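VIN1 (Oscarella pearsei, PDB 6BFI) is a sponge vinculin homolog that probably binds actin filaments and may play a role in cell-cell adhesion. Local coordinates at residues His672-Val677 / Arg700-Met705; Arg679-Trp684 / Asp809-Ser814; Gln734-Leu739 / Arg805-Val810; Gln742-Cys747 / Asn755-Leu760; Ala816-Leu821 / Ala828-Arg833. All coordinates share one frame; numbering follows the deposited sequence.

Contact 1: residues His672-Val677 / Arg700-Met705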
# COMPACT_ATOMS: atom_id res chain seq x y z
N HIS A 672 -18.14 6.62 -17.84
CA HIS A 672 -18.51 6.02 -16.56
C HIS A 672 -17.52 6.38 -15.46
O HIS A 672 -17.92 6.72 -14.35
CB HIS A 672 -18.63 4.50 -16.71
CG HIS A 672 -19.93 4.05 -17.30
ND1 HIS A 672 -20.92 3.46 -16.54
CD2 HIS A 672 -20.41 4.12 -18.56
CE1 HIS A 672 -21.95 3.17 -17.32
NE2 HIS A 672 -21.67 3.56 -18.55
N ALA A 673 -16.21 6.31 -15.76
CA ALA A 673 -15.22 6.67 -14.75
C ALA A 673 -15.35 8.14 -14.36
O ALA A 673 -15.32 8.50 -13.17
CB ALA A 673 -13.81 6.37 -15.27
N ALA A 674 -15.49 9.02 -15.36
CA ALA A 674 -15.71 10.43 -15.09
C ALA A 674 -16.99 10.66 -14.28
O ALA A 674 -17.05 11.60 -13.48
CB ALA A 674 -15.76 11.22 -16.40
N ALA A 675 -18.00 9.82 -14.47
CA ALA A 675 -19.24 9.94 -13.71
C ALA A 675 -19.06 9.49 -12.27
O ALA A 675 -19.68 10.06 -11.37
CB ALA A 675 -20.35 9.14 -14.37
N SER A 676 -18.23 8.47 -12.03
CA SER A 676 -17.93 8.09 -10.66
C SER A 676 -17.17 9.19 -9.94
O SER A 676 -17.43 9.46 -8.76
CB SER A 676 -17.13 6.78 -10.63
OG SER A 676 -15.84 6.97 -11.16
N VAL A 677 -16.24 9.85 -10.63
CA VAL A 677 -15.52 10.95 -10.01
C VAL A 677 -16.46 12.13 -9.74
O VAL A 677 -16.51 12.66 -8.62
CB VAL A 677 -14.32 11.38 -10.88
CG1 VAL A 677 -13.80 12.72 -10.43
CG2 VAL A 677 -13.23 10.33 -10.80
N ARG A 700 -15.85 16.78 -15.86
CA ARG A 700 -16.48 17.31 -17.07
C ARG A 700 -15.56 17.14 -18.27
O ARG A 700 -15.97 16.62 -19.32
CB ARG A 700 -16.84 18.78 -16.87
CG ARG A 700 -17.75 19.07 -15.69
CD ARG A 700 -18.03 20.56 -15.56
NE ARG A 700 -18.76 20.90 -14.35
CZ ARG A 700 -18.25 21.55 -13.31
NH1 ARG A 700 -16.98 21.95 -13.33
NH2 ARG A 700 -19.00 21.80 -12.25
N LYS A 701 -14.30 17.57 -18.14
CA LYS A 701 -13.35 17.45 -19.23
C LYS A 701 -13.17 16.00 -19.66
O LYS A 701 -13.08 15.71 -20.86
CB LYS A 701 -12.01 18.07 -18.82
CG LYS A 701 -12.07 19.57 -18.58
CD LYS A 701 -10.74 20.09 -18.05
CE LYS A 701 -10.74 21.60 -17.90
NZ LYS A 701 -10.95 22.28 -19.21
N MET A 702 -13.12 15.08 -18.70
CA MET A 702 -12.92 13.67 -19.04
C MET A 702 -14.13 13.11 -19.79
O MET A 702 -13.97 12.28 -20.70
CB MET A 702 -12.64 12.85 -17.78
CG MET A 702 -12.29 11.40 -18.05
SD MET A 702 -10.68 11.16 -18.85
CE MET A 702 -9.56 11.61 -17.52
N ALA A 703 -15.34 13.55 -19.42
CA ALA A 703 -16.53 13.16 -20.18
C ALA A 703 -16.46 13.69 -21.61
O ALA A 703 -16.81 12.99 -22.56
CB ALA A 703 -17.79 13.66 -19.48
N MET A 704 -16.00 14.94 -21.77
CA MET A 704 -15.81 15.47 -23.12
C MET A 704 -14.81 14.63 -23.90
O MET A 704 -15.01 14.37 -25.10
CB MET A 704 -15.36 16.93 -23.05
CG MET A 704 -16.36 17.86 -22.40
SD MET A 704 -18.02 17.62 -23.07
CE MET A 704 -17.79 18.10 -24.78
N MET A 705 -13.73 14.18 -23.24
CA MET A 705 -12.78 13.30 -23.91
C MET A 705 -13.46 12.02 -24.37
O MET A 705 -13.26 11.58 -25.51
CB MET A 705 -11.60 12.97 -23.00
CG MET A 705 -10.73 11.85 -23.59
SD MET A 705 -9.28 11.36 -22.64
CE MET A 705 -8.35 12.88 -22.65
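Met702 turns its CG anti to the backbone N (chi1 -174°) and then bends at chi2 (69°) and again at chi3, so that the root of the side chain meets Ala674 while SD and CE lead off elsewhere. The methyl of Ala674 does the touching from the other helix. Its CB lies 3.8 Å from Met702 CB and is equally close to Met702 CG, which puts it alongside the first two carbons of the thioether chain. The same methyl reaches the backbone between Met702 and Ala703, 3.8 Å from Ala703 N, and stands 4.4 Å from Ala703 CB. With a methyl at Ala674 and another at Ala703, the helices come near each other: Ala674 CA and Met702 CA are 5.8 Å apart. The side-chain contacts are apolar and the three touching residues are buried. Met702 also packs on Ala800, Leu803 and Met804 of helix 786-817, so one residue serves two helix neighbours. Lys701, whose end leads away from this contact, forms a salt bridge with Glu728 of helix 718-745. Alanine-mediated close packing of helices 669-682 and 690-710, which run in roughly opposite senses, belongs to an antiparallel helix pair within a bundle like that of the vinculin tail.

Contact 2: residues Arg679-Trp684 / Asp809-Ser814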
# COMPACT_ATOMS: atom_id res chain seq x y z
N ARG A 679 -19.58 12.13 -9.36
CA ARG A 679 -20.53 11.79 -8.30
C ARG A 679 -19.86 11.77 -6.94
O ARG A 679 -20.49 12.12 -5.94
CB ARG A 679 -21.18 10.45 -8.60
CG ARG A 679 -22.48 10.21 -7.86
CD ARG A 679 -23.32 9.17 -8.57
NE ARG A 679 -23.65 9.56 -9.94
CZ ARG A 679 -23.06 9.05 -11.02
NH1 ARG A 679 -22.12 8.12 -10.89
NH2 ARG A 679 -23.42 9.47 -12.23
N GLU A 680 -18.59 11.37 -6.88
CA GLU A 680 -17.87 11.43 -5.61
C GLU A 680 -17.72 12.87 -5.13
O GLU A 680 -17.91 13.16 -3.95
CB GLU A 680 -16.50 10.76 -5.75
CG GLU A 680 -15.66 10.78 -4.48
CD GLU A 680 -16.23 9.90 -3.38
OE1 GLU A 680 -16.94 8.93 -3.71
OE2 GLU A 680 -15.97 10.18 -2.19
N ALA A 681 -17.38 13.78 -6.04
CA ALA A 681 -17.20 15.18 -5.66
C ALA A 681 -18.51 15.95 -5.55
O ALA A 681 -18.53 17.03 -4.95
CB ALA A 681 -16.28 15.88 -6.66
N ASP A 682 -19.61 15.42 -6.09
CA ASP A 682 -20.86 16.18 -6.16
C ASP A 682 -21.56 16.26 -4.81
O ASP A 682 -22.32 17.21 -4.57
CB ASP A 682 -21.80 15.56 -7.20
CG ASP A 682 -22.99 16.45 -7.51
OD1 ASP A 682 -22.83 17.69 -7.50
OD2 ASP A 682 -24.09 15.91 -7.76
N GLN A 683 -21.33 15.29 -3.92
CA GLN A 683 -21.97 15.31 -2.61
C GLN A 683 -21.42 16.41 -1.70
O GLN A 683 -21.99 16.63 -0.63
CB GLN A 683 -21.82 13.95 -1.93
CG GLN A 683 -20.40 13.40 -1.93
CD GLN A 683 -20.32 12.01 -1.32
OE1 GLN A 683 -21.09 11.66 -0.43
NE2 GLN A 683 -19.39 11.20 -1.81
N TRP A 684 -20.36 17.09 -2.11
CA TRP A 684 -19.80 18.21 -1.37
C TRP A 684 -20.13 19.52 -2.07
O TRP A 684 -20.10 19.61 -3.30
CB TRP A 684 -18.28 18.08 -1.23
CG TRP A 684 -17.83 16.76 -0.70
CD1 TRP A 684 -17.47 15.67 -1.43
CD2 TRP A 684 -17.69 16.39 0.68
NE1 TRP A 684 -17.11 14.64 -0.59
CE2 TRP A 684 -17.24 15.06 0.71
CE3 TRP A 684 -17.90 17.06 1.88
CZ2 TRP A 684 -17.00 14.38 1.90
CZ3 TRP A 684 -17.66 16.39 3.07
CH2 TRP A 684 -17.22 15.06 3.07
N ASP A 809 -9.82 8.63 -5.15
CA ASP A 809 -9.11 8.32 -3.91
C ASP A 809 -8.38 9.53 -3.36
O ASP A 809 -8.16 9.62 -2.14
CB ASP A 809 -8.14 7.16 -4.14
CG ASP A 809 -8.85 5.85 -4.41
OD1 ASP A 809 -9.91 5.61 -3.79
OD2 ASP A 809 -8.36 5.05 -5.24
N VAL A 810 -8.01 10.49 -4.21
CA VAL A 810 -7.40 11.72 -3.73
C VAL A 810 -8.45 12.61 -3.06
O VAL A 810 -8.13 13.32 -2.10
CB VAL A 810 -6.69 12.45 -4.89
CG1 VAL A 810 -6.43 13.91 -4.54
CG2 VAL A 810 -5.38 11.76 -5.21
N ILE A 811 -9.69 12.58 -3.54
CA ILE A 811 -10.77 13.28 -2.83
C ILE A 811 -10.88 12.74 -1.41
O ILE A 811 -10.79 13.49 -0.43
CB ILE A 811 -12.10 13.14 -3.58
CG1 ILE A 811 -12.00 13.64 -5.01
CG2 ILE A 811 -13.21 13.88 -2.83
CD1 ILE A 811 -13.25 13.35 -5.80
N ARG A 812 -11.07 11.42 -1.29
CA ARG A 812 -11.27 10.85 0.04
C ARG A 812 -10.05 11.06 0.93
O ARG A 812 -10.18 11.42 2.11
CB ARG A 812 -11.62 9.37 -0.07
CG ARG A 812 -12.92 9.11 -0.81
CD ARG A 812 -13.26 7.63 -0.85
NE ARG A 812 -14.46 7.38 -1.65
CZ ARG A 812 -14.98 6.17 -1.85
NH1 ARG A 812 -14.41 5.10 -1.30
NH2 ARG A 812 -16.07 6.04 -2.59
N ALA A 813 -8.85 10.84 0.38
CA ALA A 813 -7.63 11.00 1.18
C ALA A 813 -7.41 12.45 1.58
O ALA A 813 -6.82 12.72 2.64
CB ALA A 813 -6.42 10.48 0.41
N SER A 814 -7.87 13.40 0.76
CA SER A 814 -7.75 14.81 1.13
C SER A 814 -8.72 15.16 2.25
O SER A 814 -8.37 15.89 3.19
CB SER A 814 -7.99 15.69 -0.09
OG SER A 814 -7.09 15.38 -1.14
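Glu680 and Arg812 join helix 669-682 to helix 786-817 in a helical bundle consistent with the vinculin tail fold. The polar part is a salt bridge made by two bonds. Arg812, extended from CG to NE, crosses the Glu680 side chain at about a right angle and offers one edge of its guanidinium. NH2 donates to Glu680 OE1 over 3.2 Å with an N-H...O angle of 164°; the acceptor lies in the guanidinium plane, but the donor stands 47° above the carboxylate plane. The NE bond to Glu680 OE2 is weak. The two flat groups are 56° apart, a twisted pairing rather than a coplanar one. A leucine in place of Arg812 would probably leave the carboxylate of the buried Glu680 without this cationic mate. The apolar part sits beside this bridge. Glu680 CG, set anti to the backbone N, packs 3.8 Å from Ile811 CD1, and the same CD1 lies 4.0 Å from Ala681 CB. Val695 of helix 690-710 touches both Ala681 and Ile811. The Gln683 side chain folds back: its NE2 donates to Glu680 O over 3.3 Å, on a carbonyl lone pair.

Contact 3: residues Gln734-Leu739 / Arg805-Val810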
# COMPACT_ATOMS: atom_id res chain seq x y z
N GLN A 734 -2.21 18.77 -12.91
CA GLN A 734 -1.11 19.51 -12.30
C GLN A 734 -1.62 20.38 -11.15
O GLN A 734 -1.08 20.32 -10.03
CB GLN A 734 -0.41 20.37 -13.35
CG GLN A 734 0.24 19.60 -14.48
CD GLN A 734 0.97 20.51 -15.45
OE1 GLN A 734 1.07 21.72 -15.24
NE2 GLN A 734 1.49 19.93 -16.53
N GLU A 735 -2.65 21.18 -11.41
CA GLU A 735 -3.18 22.05 -10.36
C GLU A 735 -3.71 21.23 -9.18
O GLU A 735 -3.52 21.62 -8.02
CB GLU A 735 -4.28 22.95 -10.93
CG GLU A 735 -3.75 24.02 -11.87
CD GLU A 735 -4.86 24.74 -12.62
OE1 GLU A 735 -5.94 24.14 -12.78
OE2 GLU A 735 -4.63 25.89 -13.06
N LEU A 736 -4.36 20.10 -9.46
CA LEU A 736 -4.83 19.23 -8.39
C LEU A 736 -3.68 18.71 -7.55
O LEU A 736 -3.78 18.64 -6.32
CB LEU A 736 -5.63 18.06 -8.98
CG LEU A 736 -6.07 17.00 -7.97
CD1 LEU A 736 -7.15 17.55 -7.04
CD2 LEU A 736 -6.54 15.74 -8.67
N LEU A 737 -2.56 18.35 -8.19
CA LEU A 737 -1.41 17.89 -7.43
C LEU A 737 -0.83 19.01 -6.57
O LEU A 737 -0.40 18.77 -5.44
CB LEU A 737 -0.34 17.33 -8.38
CG LEU A 737 0.71 16.39 -7.78
CD1 LEU A 737 1.22 15.44 -8.84
CD2 LEU A 737 1.87 17.16 -7.16
N LYS A 738 -0.82 20.24 -7.09
CA LYS A 738 -0.32 21.36 -6.30
C LYS A 738 -1.19 21.58 -5.06
O LYS A 738 -0.68 21.64 -3.94
CB LYS A 738 -0.26 22.63 -7.15
CG LYS A 738 0.97 22.72 -8.04
CD LYS A 738 1.03 24.06 -8.76
CE LYS A 738 2.32 24.21 -9.55
NZ LYS A 738 2.40 25.51 -10.26
N LEU A 739 -2.51 21.69 -5.25
CA LEU A 739 -3.39 21.98 -4.13
C LEU A 739 -3.38 20.84 -3.11
O LEU A 739 -3.21 21.07 -1.90
CB LEU A 739 -4.81 22.24 -4.63
CG LEU A 739 -5.85 22.52 -3.54
CD1 LEU A 739 -5.42 23.70 -2.68
CD2 LEU A 739 -7.21 22.78 -4.16
N ARG A 805 -9.83 6.84 -11.02
CA ARG A 805 -9.71 6.16 -9.73
C ARG A 805 -8.77 6.92 -8.80
O ARG A 805 -9.09 7.15 -7.62
CB ARG A 805 -9.22 4.73 -9.93
CG ARG A 805 -10.25 3.78 -10.51
CD ARG A 805 -9.79 2.34 -10.39
NE ARG A 805 -8.52 2.11 -11.07
CZ ARG A 805 -8.41 1.68 -12.32
NH1 ARG A 805 -9.50 1.42 -13.03
NH2 ARG A 805 -7.21 1.51 -12.86
N THR A 806 -7.62 7.33 -9.33
CA THR A 806 -6.65 8.05 -8.52
C THR A 806 -7.23 9.37 -8.00
O THR A 806 -7.06 9.70 -6.82
CB THR A 806 -5.38 8.30 -9.33
OG1 THR A 806 -4.83 7.05 -9.74
CG2 THR A 806 -4.35 9.05 -8.49
N VAL A 807 -7.92 10.12 -8.86
CA VAL A 807 -8.48 11.41 -8.43
C VAL A 807 -9.53 11.21 -7.35
O VAL A 807 -9.59 11.97 -6.38
CB VAL A 807 -9.04 12.17 -9.65
CG1 VAL A 807 -9.80 13.41 -9.19
CG2 VAL A 807 -7.93 12.55 -10.61
N LYS A 808 -10.38 10.19 -7.51
CA LYS A 808 -11.40 9.91 -6.50
C LYS A 808 -10.77 9.57 -5.15
O LYS A 808 -11.12 10.17 -4.11
CB LYS A 808 -12.29 8.77 -7.01
CG LYS A 808 -13.18 8.12 -5.98
CD LYS A 808 -14.02 7.04 -6.65
CE LYS A 808 -14.83 6.25 -5.65
NZ LYS A 808 -15.70 5.25 -6.31
N ASP A 809 -9.82 8.63 -5.15
CA ASP A 809 -9.11 8.32 -3.91
C ASP A 809 -8.38 9.53 -3.36
O ASP A 809 -8.16 9.62 -2.14
CB ASP A 809 -8.14 7.16 -4.14
CG ASP A 809 -8.85 5.85 -4.41
OD1 ASP A 809 -9.91 5.61 -3.79
OD2 ASP A 809 -8.36 5.05 -5.24
N VAL A 810 -8.01 10.49 -4.21
CA VAL A 810 -7.40 11.72 -3.73
C VAL A 810 -8.45 12.61 -3.06
O VAL A 810 -8.13 13.32 -2.10
CB VAL A 810 -6.69 12.45 -4.89
CG1 VAL A 810 -6.43 13.91 -4.54
CG2 VAL A 810 -5.38 11.76 -5.21
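Leu736 meets Val807 and Val810 in a contact made entirely of methyl groups. Leu736 CG is anti to the backbone N (chi1 174°), which carries the isobutyl end across to the other helix. Its CD2 touches both branches of Val807, 4.0 Å from CG2 and the same from CG1, so a single methyl sits against the fork of the valine. The other branch, Leu736 CD1, lies toward the next turn and makes a looser approach to Val810 CG1, at 4.5 Å. The backbones stay well separated, with Leu736 CA and Val807 CA 8.6 Å apart, so the leucine spans much of the gap. Helices 718-745 and 786-817 run in broadly the same sense here, within a helical bundle consistent with the vinculin tail. Helix 690-710 closes one side of the cluster: Met698 touches both Leu736 and Val807, and Val695 packs on Val807. Val810 is covered further by Leu756, Leu759 and Leu760 of helix 750-760. Within each segment the backbone follows regular i to i+4 bonding, such as Val810 N to Thr806 O at 2.9 Å, and Thr806 OG1 bonds to Asn802 O.

Contact 4: residues Gln742-Cys747 / Asn755-Leu760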
# COMPACT_ATOMS: atom_id res chain seq x y z
N GLN A 742 -0.46 20.95 -1.09
CA GLN A 742 -0.58 21.95 -0.04
C GLN A 742 -1.40 21.42 1.13
O GLN A 742 -1.15 21.81 2.28
CB GLN A 742 -1.22 23.22 -0.59
CG GLN A 742 -0.41 23.92 -1.67
CD GLN A 742 -1.10 25.16 -2.20
OE1 GLN A 742 -2.05 25.65 -1.61
NE2 GLN A 742 -0.62 25.67 -3.33
N ILE A 743 -2.38 20.56 0.86
CA ILE A 743 -3.16 19.96 1.94
C ILE A 743 -2.31 18.95 2.71
O ILE A 743 -2.34 18.91 3.95
CB ILE A 743 -4.44 19.33 1.38
CG1 ILE A 743 -5.41 20.42 0.93
CG2 ILE A 743 -5.09 18.41 2.41
CD1 ILE A 743 -6.26 20.02 -0.24
N ALA A 744 -1.55 18.12 2.00
CA ALA A 744 -0.70 17.14 2.66
C ALA A 744 0.39 17.80 3.49
O ALA A 744 0.78 17.26 4.54
CB ALA A 744 -0.09 16.19 1.63
N ASN A 745 0.88 18.96 3.06
CA ASN A 745 1.98 19.60 3.77
C ASN A 745 1.54 20.11 5.14
O ASN A 745 2.27 19.96 6.13
CB ASN A 745 2.55 20.74 2.94
CG ASN A 745 3.87 21.26 3.48
OD1 ASN A 745 3.91 22.17 4.30
ND2 ASN A 745 4.97 20.67 3.01
N ALA A 746 0.35 20.69 5.22
CA ALA A 746 -0.16 21.25 6.47
C ALA A 746 -0.85 20.21 7.35
O ALA A 746 -1.47 20.58 8.35
CB ALA A 746 -1.13 22.40 6.18
N CYS A 747 -0.76 18.93 6.99
CA CYS A 747 -1.36 17.86 7.78
C CYS A 747 -0.37 17.36 8.82
O CYS A 747 0.81 17.16 8.54
CB CYS A 747 -1.78 16.71 6.87
SG CYS A 747 -2.52 15.30 7.73
N ASN A 755 -0.86 8.63 3.19
CA ASN A 755 -1.95 8.11 2.37
C ASN A 755 -2.23 9.01 1.17
O ASN A 755 -2.48 8.52 0.07
CB ASN A 755 -3.21 7.96 3.23
CG ASN A 755 -4.37 7.36 2.45
OD1 ASN A 755 -4.18 6.56 1.54
ND2 ASN A 755 -5.59 7.76 2.81
N LEU A 756 -2.17 10.33 1.37
CA LEU A 756 -2.43 11.25 0.26
C LEU A 756 -1.24 11.36 -0.68
O LEU A 756 -1.41 11.45 -1.90
CB LEU A 756 -2.80 12.63 0.81
CG LEU A 756 -3.10 13.73 -0.21
CD1 LEU A 756 -4.26 13.33 -1.11
CD2 LEU A 756 -3.39 15.04 0.50
N LEU A 757 -0.01 11.34 -0.14
CA LEU A 757 1.16 11.49 -0.99
C LEU A 757 1.37 10.27 -1.88
O LEU A 757 1.79 10.40 -3.03
CB LEU A 757 2.40 11.75 -0.14
CG LEU A 757 2.48 13.16 0.44
CD1 LEU A 757 3.85 13.44 1.02
CD2 LEU A 757 2.12 14.20 -0.61
N GLN A 758 1.07 9.07 -1.36
CA GLN A 758 1.16 7.86 -2.18
C GLN A 758 0.29 7.98 -3.43
O GLN A 758 0.67 7.50 -4.51
CB GLN A 758 0.76 6.64 -1.37
CG GLN A 758 1.77 6.22 -0.31
CD GLN A 758 1.33 4.98 0.44
OE1 GLN A 758 0.23 4.46 0.22
NE2 GLN A 758 2.18 4.50 1.34
N LEU A 759 -0.87 8.61 -3.30
CA LEU A 759 -1.75 8.80 -4.45
C LEU A 759 -1.27 9.94 -5.34
O LEU A 759 -1.35 9.84 -6.57
CB LEU A 759 -3.18 9.06 -3.98
CG LEU A 759 -3.79 7.97 -3.09
CD1 LEU A 759 -5.13 8.42 -2.55
CD2 LEU A 759 -3.93 6.67 -3.86
N LEU A 760 -0.75 11.02 -4.75
CA LEU A 760 -0.29 12.14 -5.56
C LEU A 760 0.97 11.82 -6.36
O LEU A 760 1.20 12.46 -7.39
CB LEU A 760 -0.01 13.36 -4.67
CG LEU A 760 -1.19 14.13 -4.09
CD1 LEU A 760 -0.74 15.52 -3.67
CD2 LEU A 760 -2.34 14.21 -5.08
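Leu756 packs against Ala744 where helix 718-745 ends and helix 750-760 doubles back, forming a helical hairpin with a short turn inside a bundle of the vinculin tail kind. From its CB the leucine chain heads for the hairpin partner, with CG anti to the backbone N (chi1 179°). CB itself stands back from the contact. CG comes within 4.3 Å of Ala744 CB, and there the branches part. CD1 turns to helix 786-817, where Leu756 packs on Ser814. CD2 is the branch that reaches across: it lies 3.7 Å from Ala744 CB and 3.9 Å from Ala744 N, settling against the backbone as well as the methyl. The same CD2 meets Ile743 CG2 at 4.2 Å. The backbones are near where this alanine faces the leucine, with Ala744 CA and Leu756 CA 6.6 Å apart. The side-chain contacts across the hairpin are apolar. The polar work is done at the turn, where Lys753 NZ bonds to the carbonyl oxygens of Ala744, Asn745 and Cys747; its charge probably also steadies the carbonyl end of helix 718-745. Ile743 continues onto Ile827 in the loop beyond helix 786-817. On a different side of Ala744 CB from Leu756, the Leu757 chain brings its end nearer, its CG 4.1 Å away and its CD2 closing to 3.7 Å.

Contact 5: residues Ala816-Leu821 / Ala828-Arg833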
# COMPACT_ATOMS: atom_id res chain seq x y z
N ALA A 816 -9.66 13.12 4.45
CA ALA A 816 -9.06 12.52 5.63
C ALA A 816 -7.88 13.35 6.14
O ALA A 816 -7.66 13.44 7.35
CB ALA A 816 -8.61 11.09 5.33
N ALA A 817 -7.13 13.97 5.23
CA ALA A 817 -6.00 14.79 5.64
C ALA A 817 -6.43 16.11 6.26
O ALA A 817 -5.66 16.70 7.03
CB ALA A 817 -5.08 15.05 4.45
N CYS A 818 -7.63 16.59 5.95
CA CYS A 818 -8.13 17.84 6.51
C CYS A 818 -8.70 17.69 7.92
O CYS A 818 -9.40 18.59 8.39
CB CYS A 818 -9.20 18.44 5.59
SG CYS A 818 -8.57 19.06 4.00
N ILE A 819 -8.41 16.59 8.61
CA ILE A 819 -8.94 16.38 9.95
C ILE A 819 -8.03 16.98 11.02
O ILE A 819 -8.52 17.59 11.98
CB ILE A 819 -9.17 14.87 10.19
CG1 ILE A 819 -10.19 14.32 9.19
CG2 ILE A 819 -9.63 14.62 11.62
CD1 ILE A 819 -10.29 12.81 9.19
N ARG A 820 -6.72 16.83 10.88
CA ARG A 820 -5.74 17.37 11.83
C ARG A 820 -4.82 18.33 11.08
O ARG A 820 -3.68 18.00 10.77
CB ARG A 820 -4.96 16.24 12.51
CG ARG A 820 -5.76 15.43 13.51
CD ARG A 820 -4.86 14.48 14.29
NE ARG A 820 -5.60 13.73 15.30
CZ ARG A 820 -5.82 14.16 16.54
NH1 ARG A 820 -5.36 15.34 16.92
NH2 ARG A 820 -6.50 13.41 17.39
N LEU A 821 -5.33 19.52 10.80
CA LEU A 821 -4.56 20.57 10.15
C LEU A 821 -3.98 21.52 11.18
O LEU A 821 -4.50 21.67 12.29
CB LEU A 821 -5.43 21.35 9.16
CG LEU A 821 -5.91 20.62 7.91
CD1 LEU A 821 -6.78 21.54 7.06
CD2 LEU A 821 -4.72 20.11 7.11
N ALA A 828 -6.50 25.43 6.54
CA ALA A 828 -7.44 25.25 7.64
C ALA A 828 -8.81 25.84 7.30
O ALA A 828 -9.83 25.38 7.81
CB ALA A 828 -6.88 25.88 8.91
N SER A 829 -8.85 26.85 6.42
CA SER A 829 -10.10 27.49 6.03
C SER A 829 -10.87 26.71 4.96
O SER A 829 -11.88 27.21 4.46
CB SER A 829 -9.84 28.91 5.54
OG SER A 829 -9.32 29.72 6.59
N ILE A 830 -10.41 25.51 4.60
CA ILE A 830 -11.13 24.71 3.61
C ILE A 830 -12.41 24.16 4.23
O ILE A 830 -12.47 23.88 5.43
CB ILE A 830 -10.23 23.59 3.05
CG1 ILE A 830 -10.77 23.09 1.71
CG2 ILE A 830 -10.13 22.43 4.05
CD1 ILE A 830 -9.89 22.04 1.06
N LEU A 831 -13.45 24.03 3.41
CA LEU A 831 -14.77 23.63 3.87
C LEU A 831 -15.06 22.21 3.40
O LEU A 831 -15.16 21.95 2.19
CB LEU A 831 -15.84 24.59 3.36
CG LEU A 831 -15.93 25.93 4.09
CD1 LEU A 831 -17.17 26.71 3.66
CD2 LEU A 831 -15.92 25.72 5.60
N TRP A 832 -15.20 21.29 4.35
CA TRP A 832 -15.60 19.92 4.05
C TRP A 832 -16.97 19.64 4.64
O TRP A 832 -17.12 18.76 5.50
CB TRP A 832 -14.57 18.92 4.57
CG TRP A 832 -13.32 18.86 3.75
CD1 TRP A 832 -12.14 19.49 4.00
CD2 TRP A 832 -13.13 18.14 2.52
NE1 TRP A 832 -11.22 19.20 3.02
CE2 TRP A 832 -11.81 18.37 2.10
CE3 TRP A 832 -13.95 17.31 1.75
CZ2 TRP A 832 -11.29 17.81 0.93
CZ3 TRP A 832 -13.43 16.76 0.59
CH2 TRP A 832 -12.11 17.01 0.19
N ARG A 833 -17.98 20.37 4.18
CA ARG A 833 -19.35 20.19 4.62
C ARG A 833 -20.14 19.52 3.50
O ARG A 833 -20.05 19.93 2.34
CB ARG A 833 -19.99 21.54 4.99
CG ARG A 833 -19.14 22.36 5.96
CD ARG A 833 -19.89 23.56 6.54
NE ARG A 833 -20.09 24.64 5.57
CZ ARG A 833 -20.49 25.86 5.89
NH1 ARG A 833 -20.75 26.17 7.15
NH2 ARG A 833 -20.65 26.78 4.95
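Leu821 and Ala828 bring the two segments together, their CA atoms 6.0 Å apart, as the chain leaves helical geometry at Cys818 and loops round to return past the end of helix 786-817. Leu821 lays its CD1 against the backbone of Ala828, 3.8 Å from Ala828 CA and 3.9 Å from Ala828 N, rather than against the methyl. Cys818 meets the returning chain chiefly through its CB, which lies 3.5 Å from Trp832 CD1, on the pyrrole part of the indole. As modelled, SG is anti to the carbonyl carbon (chi1 -69°) and sits 3.9 Å from the centroid of the five-membered ring of Trp832, 68° off the ring normal, an oblique sulfur-aromatic contact, though SG stands too close to the ring nitrogen and its exact placing is doubtful. This return of the chain after the last long helix is consistent with the C-terminal arm that follows the helical bundle in vinculin tails. Trp832 also stacks edge-to-face with Trp684 and packs on Ser814 and Glu815. An alanine replacing Trp832 would probably open a gap beside Cys818 and deprive the Trp684 ring of its edge-to-face partner. Ile830 CG2 lies 3.7 Å from the modelled Cys818 SG, subject to the same doubt.

In the fold
From the N-terminal side, helix 669-682 opens contact 1 and then contact 2. Contact 1 closes first, on helix 690-710, whereas contact 2 waits for helix 786-817, so the two loops cross. Contact 3 opens on helix 718-745, after contact 1 has closed, and ends on the same part of helix 786-817 as contact 2, sharing Asp809 and Val810. The short hairpin of contact 4 is nested within both of these longer loops. Contact 5 follows in series: the end of helix 786-817 touches Ile743 of contact 4, and the chain that bends back from it reaches Trp684 of contact 2. Helix 786-817 thus links contacts 2, 3 and 5.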